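Local coordinates for phosphoribosylformylglycinamidine synthase, purS subunit (Thermotoga maritima, PDB 1VQ3), which is the small PurS subunit of phosphoribosylformylglycinamidine synthase, an alpha/beta protein that packs against further copies of itself, at residues E37-R41 and E42-L46. Sequence-based numbering, arbitrary orientation.
Sequences ERVLR and EEKGL
The Glu-42 carboxylate has the aliphatic part of Arg-38 over one face. Arg-38 CG lies 3.4 Å from Glu-42 OE2 and sits almost squarely above the carboxylate plane. Arg-38 NE stays 5.1 Å from Glu-42 OE2, so no salt bridge forms; the guanidinium and carboxylate planes are 57° apart. Their opposite charges may still attract. The Glu-43 carboxylate also offers a face, here to Val-39, whose CG1 is 3.8 Å from Glu-43 OE1. Val-39 CG1 is turned anti to the backbone N (chi1 177°), which brings it beside the carbonyl carbon and close to Glu-43. The Lys-44 chain bends at chi2 and passes the same methyl with its CE. Leu-40 CD2 meets Leu-46 CD1 at 4.1 Å, one branch end against another. Leu-80 of the second subunit also packs on Val-39 and Leu-40, and Ala-76 of that subunit on Leu-46. Arg-41 CG passes 3.5 Å from Leu-46 O, and Arg-41 NH1 is hydrogen-bonded to Val-48 O.

The last turn widens to a pi-type turn: Val-39 O accepts from both Glu-43 N and Lys-44 N. The latter bond, 2.8 Å long, runs nearly along the C=O axis. Gly-45 is the first residue to leave helical geometry. Leu-46 N then bonds to Leu-40 O, six residues before it, at 2.8 Å, with a straight N-H angle of 174° but from above the carbonyl plane. This is a helix C-terminus with a wide pi-type turn, followed by a glycine with positive phi, and it ends helix 31-43 ahead of strand 48-49.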
# COMPACT_ATOMS: atom_id res chain seq x y z
N GLU C 37 -5.98 -5.50 -17.81
CA GLU C 37 -5.40 -4.16 -17.95
C GLU C 37 -5.62 -3.57 -19.38
O GLU C 37 -5.98 -2.41 -19.56
CB GLU C 37 -3.92 -4.19 -17.58
CG GLU C 37 -3.22 -2.86 -17.77
CD GLU C 37 -1.84 -2.78 -17.14
OE1 GLU C 37 -1.56 -3.46 -16.14
OE2 GLU C 37 -1.03 -2.00 -17.67
N ARG C 38 -5.40 -4.41 -20.38
CA ARG C 38 -5.46 -3.97 -21.76
C ARG C 38 -6.90 -3.60 -22.18
O ARG C 38 -7.11 -2.61 -22.87
CB ARG C 38 -4.89 -5.07 -22.64
CG ARG C 38 -4.74 -4.74 -24.12
CD ARG C 38 -4.45 -5.99 -24.97
NE ARG C 38 -3.51 -6.91 -24.30
CZ ARG C 38 -3.69 -8.24 -24.12
NH1 ARG C 38 -4.77 -8.89 -24.56
NH2 ARG C 38 -2.75 -8.94 -23.50
N VAL C 39 -7.88 -4.37 -21.69
CA VAL C 39 -9.29 -4.02 -21.87
C VAL C 39 -9.62 -2.69 -21.20
O VAL C 39 -10.25 -1.80 -21.81
CB VAL C 39 -10.23 -5.11 -21.32
CG1 VAL C 39 -11.68 -4.69 -21.46
CG2 VAL C 39 -9.99 -6.41 -22.05
N LEU C 40 -9.19 -2.52 -19.96
CA LEU C 40 -9.49 -1.27 -19.29
C LEU C 40 -8.90 -0.08 -20.04
O LEU C 40 -9.56 0.92 -20.28
CB LEU C 40 -9.06 -1.30 -17.82
CG LEU C 40 -9.79 -2.32 -16.90
CD1 LEU C 40 -9.16 -2.34 -15.53
CD2 LEU C 40 -11.25 -2.00 -16.77
N ARG C 41 -7.65 -0.20 -20.43
CA ARG C 41 -6.95 0.91 -21.05
C ARG C 41 -7.44 1.17 -22.46
O ARG C 41 -7.92 2.27 -22.76
CB ARG C 41 -5.44 0.65 -21.06
CG ARG C 41 -4.80 0.57 -19.66
CD ARG C 41 -3.29 0.41 -19.74
NE ARG C 41 -2.72 1.55 -20.46
CZ ARG C 41 -2.55 2.78 -19.94
NH1 ARG C 41 -2.85 3.06 -18.67
NH2 ARG C 41 -2.03 3.74 -20.71
N GLU C 42 -7.40 0.13 -23.28
CA GLU C 42 -7.65 0.25 -24.71
C GLU C 42 -9.11 0.16 -25.14
O GLU C 42 -9.44 0.68 -26.18
CB GLU C 42 -6.88 -0.84 -25.43
CG GLU C 42 -5.39 -0.82 -25.17
CD GLU C 42 -4.66 -1.83 -26.03
OE1 GLU C 42 -5.30 -2.43 -26.92
OE2 GLU C 42 -3.45 -2.03 -25.80
N GLU C 43 -9.96 -0.53 -24.38
CA GLU C 43 -11.38 -0.63 -24.70
C GLU C 43 -12.24 0.25 -23.82
O GLU C 43 -13.25 0.78 -24.25
CB GLU C 43 -11.86 -2.07 -24.61
CG GLU C 43 -11.18 -2.97 -25.61
CD GLU C 43 -11.65 -4.41 -25.56
OE1 GLU C 43 -12.78 -4.67 -25.08
OE2 GLU C 43 -10.88 -5.28 -26.04
N LYS C 44 -11.85 0.42 -22.56
CA LYS C 44 -12.61 1.26 -21.66
C LYS C 44 -12.04 2.68 -21.49
O LYS C 44 -12.68 3.52 -20.88
CB LYS C 44 -12.70 0.56 -20.30
CG LYS C 44 -13.69 -0.59 -20.18
CD LYS C 44 -14.09 -1.28 -21.49
CE LYS C 44 -15.10 -2.40 -21.27
NZ LYS C 44 -16.39 -2.26 -22.03
N GLY C 45 -10.82 2.94 -21.98
CA GLY C 45 -10.23 4.27 -21.82
C GLY C 45 -9.90 4.65 -20.39
O GLY C 45 -9.94 5.81 -20.04
N LEU C 46 -9.59 3.67 -19.55
CA LEU C 46 -9.22 3.95 -18.17
C LEU C 46 -7.74 3.75 -18.06
O LEU C 46 -7.25 2.67 -18.33
CB LEU C 46 -9.94 3.00 -17.22
CG LEU C 46 -11.46 3.07 -17.34
CD1 LEU C 46 -12.16 2.01 -16.47
CD2 LEU C 46 -11.98 4.46 -16.99